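PDB 2EL7: tryptophanyl-tRNA synthetase from Thermus thermophilus, which probably catalyses the ATP-dependent attachment of tryptophan to its cognate tRNA, as a homodimeric class I aminoacyl-tRNA synthetase. Local coordinates for residues L240-P249 with V270-A281. Residues are numbered along the deposited sequence; the frame is centred on the assembly and turned at random.
Sequences LFTYLSYFAP and VKRILFDHLMEA
Phe247 and Leu278 meet because their first torsions turn them to each other. The ring of Phe247 leaves anti to its carbonyl carbon (chi1 -48°), while CG of Leu278 stands opposite the backbone N (chi1 175°), which, with chi2, brings CD1 over the ring. The contact belongs to the small helical domain that follows the KMSKS loop in tryptophanyl-tRNA synthetases. Helix 239-247 packs here on the long helix 267-294; the axes of segments 240-247 and 270-281 approach to 9.2 Å, their N-to-C directions 37° apart. Leu278 CD1 makes a CH-pi contact, 3.6 Å from the centroid of the Phe247 ring and nearly on its normal. Tyr246 CB lies against the opposite face. Ala281 CB lies 3.7 Å from Phe247 CD2, and Ile16 and Leu20 of helix 16-33 also touch this side chain. With an alanine in place of Phe247, Leu278 CD1 and Ala281 CB would probably face a gap, and the contact with helix 16-33 would probably be lost.

Nearer the N-terminal end of both segments, Leu274 packs on Leu240, Tyr243 and Leu244. Its CD1 comes 3.5 Å from Leu244 N, and both methyls touch Tyr243 CB. The Tyr243 side chain lies near Met196 and Val187, both predicted to bind ATP, and its hydroxyl hydrogen-bonds with Pro188 O. Leu240 spreads its two methyls: CD1 meets Lys271 CG at 3.5 Å, and CD2 packs on Val270 CG1. That valine methyl also lies over one face of Phe241. The lysine chain runs on, extended, to a hydrogen bond between NZ and Gln218 O.

Where helix 239-247 stops, Ala248 CB sits over one face of the His277 imidazole, offset toward its rim. Phe247 O lies at the ring edge, near its plane, and accepts a weak, bent hydrogen bond from His277 ND1 (3.4 Å).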
ATOM      1  N   LEU A 240      41.217  19.400 -10.133  1.00 56.93           N
ATOM      2  CA  LEU A 240      41.234  20.506 -11.078  1.00 56.90           C
ATOM      3  C   LEU A 240      41.356  20.018 -12.525  1.00 54.85           C
ATOM      4  O   LEU A 240      40.659  20.527 -13.412  1.00 59.82           O
ATOM      5  CB  LEU A 240      42.391  21.448 -10.760  1.00 58.21           C
ATOM      6  CG  LEU A 240      42.435  22.747 -11.560  1.00 63.63           C
ATOM      7  CD1 LEU A 240      41.363  23.699 -11.058  1.00 62.14           C
ATOM      8  CD2 LEU A 240      43.804  23.381 -11.406  1.00 72.70           C
ATOM      9  N   PHE A 241      42.232  19.045 -12.771  1.00 51.78           N
ATOM     10  CA  PHE A 241      42.400  18.518 -14.125  1.00 40.71           C
ATOM     11  C   PHE A 241      41.417  17.410 -14.433  1.00 44.34           C
ATOM     12  O   PHE A 241      41.296  16.992 -15.587  1.00 40.38           O
ATOM     13  CB  PHE A 241      43.827  18.022 -14.343  1.00 46.63           C
ATOM     14  CG  PHE A 241      44.753  19.083 -14.857  1.00 51.16           C
ATOM     15  CD1 PHE A 241      44.884  19.303 -16.222  1.00 54.73           C
ATOM     16  CD2 PHE A 241      45.443  19.913 -13.974  1.00 58.37           C
ATOM     17  CE1 PHE A 241      45.686  20.342 -16.701  1.00 49.14           C
ATOM     18  CE2 PHE A 241      46.250  20.956 -14.442  1.00 53.92           C
ATOM     19  CZ  PHE A 241      46.369  21.170 -15.805  1.00 51.93           C
ATOM     20  N   THR A 242      40.721  16.928 -13.403  1.00 43.07           N
ATOM     21  CA  THR A 242      39.717  15.880 -13.581  1.00 40.30           C
ATOM     22  C   THR A 242      38.494  16.571 -14.180  1.00 40.84           C
ATOM     23  O   THR A 242      37.967  16.153 -15.218  1.00 41.96           O
ATOM     24  CB  THR A 242      39.346  15.228 -12.235  1.00 46.10           C
ATOM     25  OG1 THR A 242      40.489  14.539 -11.711  1.00 50.72           O
ATOM     26  CG2 THR A 242      38.211  14.238 -12.406  1.00 44.43           C
ATOM     27  N   TYR A 243      38.060  17.642 -13.524  1.00 38.11           N
ATOM     28  CA  TYR A 243      36.934  18.423 -14.002  1.00 33.78           C
ATOM     29  C   TYR A 243      37.283  18.926 -15.383  1.00 37.52           C
ATOM     30  O   TYR A 243      36.480  18.819 -16.306  1.00 48.55           O
ATOM     31  CB  TYR A 243      36.682  19.626 -13.107  1.00 27.19           C
ATOM     32  CG  TYR A 243      36.114  19.315 -11.745  1.00 36.00           C
ATOM     33  CD1 TYR A 243      35.819  20.346 -10.858  1.00 41.44           C
ATOM     34  CD2 TYR A 243      35.854  18.003 -11.340  1.00 33.93           C
ATOM     35  CE1 TYR A 243      35.280  20.093  -9.598  1.00 38.33           C
ATOM     36  CE2 TYR A 243      35.307  17.738 -10.070  1.00 36.62           C
ATOM     37  CZ  TYR A 243      35.030  18.794  -9.207  1.00 33.99           C
ATOM     38  OH  TYR A 243      34.553  18.570  -7.931  1.00 36.27           O
ATOM     39  N   LEU A 244      38.484  19.478 -15.534  1.00 42.52           N
ATOM     40  CA  LEU A 244      38.904  20.004 -16.832  1.00 42.48           C
ATOM     41  C   LEU A 244      38.669  18.973 -17.933  1.00 43.21           C
ATOM     42  O   LEU A 244      38.239  19.308 -19.036  1.00 47.03           O
ATOM     43  CB  LEU A 244      40.386  20.395 -16.802  1.00 40.63           C
ATOM     44  CG  LEU A 244      40.959  21.028 -18.080  1.00 32.08           C
ATOM     45  CD1 LEU A 244      40.385  22.418 -18.256  1.00 25.70           C
ATOM     46  CD2 LEU A 244      42.474  21.091 -17.997  1.00 28.28           C
ATOM     47  N   SER A 245      38.945  17.714 -17.616  1.00 48.45           N
ATOM     48  CA  SER A 245      38.787  16.608 -18.564  1.00 51.88           C
ATOM     49  C   SER A 245      37.336  16.415 -18.998  1.00 48.94           C
ATOM     50  O   SER A 245      37.046  16.100 -20.160  1.00 40.36           O
ATOM     51  CB  SER A 245      39.301  15.324 -17.917  1.00 53.72           C
ATOM     52  OG  SER A 245      40.581  15.561 -17.355  1.00 53.50           O
ATOM     53  N   TYR A 246      36.434  16.601 -18.041  1.00 46.54           N
ATOM     54  CA  TYR A 246      35.006  16.461 -18.274  1.00 37.13           C
ATOM     55  C   TYR A 246      34.459  17.489 -19.249  1.00 39.91           C
ATOM     56  O   TYR A 246      33.565  17.176 -20.028  1.00 40.33           O
ATOM     57  CB  TYR A 246      34.245  16.644 -16.969  1.00 36.41           C
ATOM     58  CG  TYR A 246      34.532  15.634 -15.877  1.00 36.09           C
ATOM     59  CD1 TYR A 246      34.192  15.919 -14.555  1.00 32.71           C
ATOM     60  CD2 TYR A 246      35.092  14.385 -16.162  1.00 29.90           C
ATOM     61  CE1 TYR A 246      34.390  14.994 -13.544  1.00 38.03           C
ATOM     62  CE2 TYR A 246      35.309  13.445 -15.142  1.00 21.87           C
ATOM     63  CZ  TYR A 246      34.954  13.760 -13.839  1.00 36.52           C
ATOM     64  OH  TYR A 246      35.177  12.868 -12.802  1.00 46.11           O
ATOM     65  N   PHE A 247      35.001  18.709 -19.214  1.00 37.94           N
ATOM     66  CA  PHE A 247      34.482  19.801 -20.038  1.00 33.04           C
ATOM     67  C   PHE A 247      35.299  20.513 -21.104  1.00 44.33           C
ATOM     68  O   PHE A 247      34.835  21.521 -21.643  1.00 37.84           O
ATOM     69  CB  PHE A 247      33.934  20.871 -19.116  1.00 29.47           C
ATOM     70  CG  PHE A 247      33.050  20.331 -18.061  1.00 31.29           C
ATOM     71  CD1 PHE A 247      33.538  20.128 -16.767  1.00 17.28           C
ATOM     72  CD2 PHE A 247      31.743  19.959 -18.370  1.00 22.35           C
ATOM     73  CE1 PHE A 247      32.747  19.562 -15.800  1.00 24.06           C
ATOM     74  CE2 PHE A 247      30.927  19.382 -17.405  1.00 25.76           C
ATOM     75  CZ  PHE A 247      31.425  19.178 -16.112  1.00 27.68           C
ATOM     76  N   ALA A 248      36.502  20.031 -21.401  1.00 48.53           N
ATOM     77  CA  ALA A 248      37.328  20.677 -22.410  1.00 41.05           C
ATOM     78  C   ALA A 248      37.956  19.605 -23.279  1.00 42.37           C
ATOM     79  O   ALA A 248      38.278  18.514 -22.792  1.00 49.60           O
ATOM     80  CB  ALA A 248      38.397  21.529 -21.746  1.00 39.78           C
ATOM     81  N   PRO A 249      38.154  19.903 -24.576  1.00 42.68           N
ATOM     82  CA  PRO A 249      38.740  18.960 -25.535  1.00 44.40           C
ATOM     83  C   PRO A 249      40.074  18.343 -25.116  1.00 49.37           C
ATOM     84  O   PRO A 249      40.863  18.973 -24.412  1.00 50.15           O
ATOM     85  CB  PRO A 249      38.831  19.788 -26.819  1.00 44.54           C
ATOM     86  CG  PRO A 249      38.924  21.204 -26.329  1.00 39.37           C
ATOM     87  CD  PRO A 249      37.977  21.238 -25.182  1.00 40.81           C
ATOM     88  N   VAL A 270      44.565  27.700 -15.343  1.00 49.44           N
ATOM     89  CA  VAL A 270      43.797  26.486 -15.536  1.00 51.90           C
ATOM     90  C   VAL A 270      42.378  26.620 -14.992  1.00 50.70           C
ATOM     91  O   VAL A 270      41.413  26.173 -15.617  1.00 52.56           O
ATOM     92  CB  VAL A 270      44.480  25.302 -14.865  1.00 49.44           C
ATOM     93  CG1 VAL A 270      43.664  24.050 -15.103  1.00 54.12           C
ATOM     94  CG2 VAL A 270      45.886  25.145 -15.414  1.00 43.46           C
ATOM     95  N   LYS A 271      42.249  27.257 -13.836  1.00 45.56           N
ATOM     96  CA  LYS A 271      40.943  27.436 -13.225  1.00 44.73           C
ATOM     97  C   LYS A 271      39.977  28.228 -14.100  1.00 45.13           C
ATOM     98  O   LYS A 271      38.787  27.913 -14.162  1.00 47.37           O
ATOM     99  CB  LYS A 271      41.110  28.088 -11.860  1.00 43.55           C
ATOM    100  CG  LYS A 271      41.779  27.151 -10.861  1.00 43.59           C
ATOM    101  CD  LYS A 271      42.025  27.825  -9.523  1.00 48.86           C
ATOM    102  CE  LYS A 271      42.424  26.808  -8.468  1.00 46.18           C
ATOM    103  NZ  LYS A 271      42.858  27.455  -7.213  1.00 47.18           N
ATOM    104  N   ARG A 272      40.491  29.245 -14.784  1.00 50.36           N
ATOM    105  CA  ARG A 272      39.678  30.065 -15.675  1.00 43.51           C
ATOM    106  C   ARG A 272      39.347  29.278 -16.941  1.00 44.92           C
ATOM    107  O   ARG A 272      38.260  29.442 -17.507  1.00 43.53           O
ATOM    108  CB  ARG A 272      40.422  31.345 -16.068  1.00 50.04           C
ATOM    109  CG  ARG A 272      40.885  32.211 -14.908  1.00 62.44           C
ATOM    110  CD  ARG A 272      40.006  33.442 -14.699  1.00 70.43           C
ATOM    111  NE  ARG A 272      39.815  34.218 -15.928  1.00 80.00           N
ATOM    112  CZ  ARG A 272      39.503  35.515 -15.969  1.00 75.82           C
ATOM    113  NH1 ARG A 272      39.350  36.212 -14.845  1.00 71.85           N
ATOM    114  NH2 ARG A 272      39.320  36.113 -17.139  1.00 67.87           N
ATOM    115  N   ILE A 273      40.274  28.440 -17.407  1.00 40.74           N
ATOM    116  CA  ILE A 273      39.992  27.652 -18.609  1.00 43.13           C
ATOM    117  C   ILE A 273      38.892  26.666 -18.218  1.00 47.80           C
ATOM    118  O   ILE A 273      37.970  26.417 -18.997  1.00 44.38           O
ATOM    119  CB  ILE A 273      41.191  26.829 -19.097  1.00 43.72           C
ATOM    120  CG1 ILE A 273      42.377  27.734 -19.443  1.00 57.36           C
ATOM    121  CG2 ILE A 273      40.774  26.020 -20.314  1.00 34.43           C
ATOM    122  CD1 ILE A 273      42.315  28.345 -20.828  1.00 55.25           C
ATOM    123  N   LEU A 274      39.005  26.107 -17.010  1.00 39.09           N
ATOM    124  CA  LEU A 274      38.011  25.168 -16.501  1.00 40.68           C
ATOM    125  C   LEU A 274      36.639  25.851 -16.376  1.00 38.12           C
ATOM    126  O   LEU A 274      35.636  25.352 -16.874  1.00 33.30           O
ATOM    127  CB  LEU A 274      38.430  24.638 -15.131  1.00 39.82           C
ATOM    128  CG  LEU A 274      37.339  23.847 -14.394  1.00 41.24           C
ATOM    129  CD1 LEU A 274      36.907  22.622 -15.231  1.00 33.21           C
ATOM    130  CD2 LEU A 274      37.854  23.426 -13.033  1.00 38.84           C
ATOM    131  N   PHE A 275      36.619  26.997 -15.705  1.00 35.01           N
ATOM    132  CA  PHE A 275      35.404  27.763 -15.512  1.00 31.96           C
ATOM    133  C   PHE A 275      34.721  28.077 -16.845  1.00 45.09           C
ATOM    134  O   PHE A 275      33.574  27.677 -17.070  1.00 47.19           O
ATOM    135  CB  PHE A 275      35.732  29.059 -14.773  1.00 36.38           C
ATOM    136  CG  PHE A 275      34.544  29.941 -14.528  1.00 28.68           C
ATOM    137  CD1 PHE A 275      33.576  29.586 -13.598  1.00 35.10           C
ATOM    138  CD2 PHE A 275      34.389  31.126 -15.234  1.00 37.46           C
ATOM    139  CE1 PHE A 275      32.472  30.401 -13.375  1.00 32.28           C
ATOM    140  CE2 PHE A 275      33.282  31.956 -15.017  1.00 38.24           C
ATOM    141  CZ  PHE A 275      32.322  31.586 -14.083  1.00 35.79           C
ATOM    142  N   ASP A 276      35.416  28.781 -17.737  1.00 44.35           N
ATOM    143  CA  ASP A 276      34.822  29.123 -19.030  1.00 50.61           C
ATOM    144  C   ASP A 276      34.208  27.915 -19.737  1.00 46.79           C
ATOM    145  O   ASP A 276      33.093  27.997 -20.282  1.00 37.82           O
ATOM    146  CB  ASP A 276      35.855  29.776 -19.969  1.00 47.14           C
ATOM    147  CG  ASP A 276      36.386  31.083 -19.427  1.00 53.29           C
ATOM    148  OD1 ASP A 276      35.588  31.804 -18.782  1.00 48.56           O
ATOM    149  OD2 ASP A 276      37.588  31.389 -19.649  1.00 47.97           O
ATOM    150  N   HIS A 277      34.947  26.807 -19.744  1.00 44.37           N
ATOM    151  CA  HIS A 277      34.485  25.588 -20.397  1.00 48.30           C
ATOM    152  C   HIS A 277      33.322  24.976 -19.633  1.00 48.15           C
ATOM    153  O   HIS A 277      32.404  24.418 -20.229  1.00 44.18           O
ATOM    154  CB  HIS A 277      35.645  24.593 -20.535  1.00 39.06           C
ATOM    155  CG  HIS A 277      36.523  24.866 -21.718  1.00 43.76           C
ATOM    156  ND1 HIS A 277      36.378  24.207 -22.922  1.00 46.31           N
ATOM    157  CD2 HIS A 277      37.508  25.776 -21.906  1.00 43.06           C
ATOM    158  CE1 HIS A 277      37.237  24.701 -23.798  1.00 45.45           C
ATOM    159  NE2 HIS A 277      37.932  25.654 -23.207  1.00 30.71           N
ATOM    160  N   LEU A 278      33.346  25.110 -18.312  1.00 42.49           N
ATOM    161  CA  LEU A 278      32.275  24.569 -17.510  1.00 37.15           C
ATOM    162  C   LEU A 278      30.986  25.338 -17.783  1.00 31.43           C
ATOM    163  O   LEU A 278      29.973  24.722 -18.075  1.00 37.22           O
ATOM    164  CB  LEU A 278      32.637  24.623 -16.028  1.00 29.45           C
ATOM    165  CG  LEU A 278      31.500  24.188 -15.114  1.00 32.40           C
ATOM    166  CD1 LEU A 278      31.047  22.790 -15.513  1.00 41.99           C
ATOM    167  CD2 LEU A 278      31.954  24.241 -13.664  1.00 36.54           C
ATOM    168  N   MET A 279      31.042  26.669 -17.712  1.00 29.41           N
ATOM    169  CA  MET A 279      29.879  27.538 -17.954  1.00 32.83           C
ATOM    170  C   MET A 279      29.329  27.402 -19.360  1.00 40.42           C
ATOM    171  O   MET A 279      28.133  27.609 -19.600  1.00 47.76           O
ATOM    172  CB  MET A 279      30.223  29.016 -17.735  1.00 32.28           C
ATOM    173  CG  MET A 279      30.514  29.413 -16.289  1.00 38.82           C
ATOM    174  SD  MET A 279      29.364  28.632 -15.121  1.00 43.30           S
ATOM    175  CE  MET A 279      27.808  29.266 -15.682  1.00 29.83           C
ATOM    176  N   GLU A 280      30.196  27.067 -20.300  1.00 34.87           N
ATOM    177  CA  GLU A 280      29.747  26.911 -21.663  1.00 36.50           C
ATOM    178  C   GLU A 280      28.982  25.594 -21.809  1.00 41.37           C
ATOM    179  O   GLU A 280      28.092  25.472 -22.658  1.00 43.26           O
ATOM    180  CB  GLU A 280      30.951  26.946 -22.622  1.00 44.50           C
ATOM    181  CG  GLU A 280      30.584  26.906 -24.111  1.00 37.62           C
ATOM    182  CD  GLU A 280      29.454  27.869 -24.453  1.00 45.87           C
ATOM    183  OE1 GLU A 280      29.484  29.031 -23.971  1.00 51.07           O
ATOM    184  OE2 GLU A 280      28.539  27.462 -25.205  1.00 44.80           O
ATOM    185  N   ALA A 281      29.319  24.613 -20.976  1.00 38.50           N
ATOM    186  CA  ALA A 281      28.660  23.310 -21.035  1.00 39.72           C
ATOM    187  C   ALA A 281      27.249  23.388 -20.460  1.00 37.23           C
ATOM    188  O   ALA A 281      26.320  22.786 -20.994  1.00 36.53           O
ATOM    189  CB  ALA A 281      29.485  22.264 -20.270  1.00 31.23           C
TER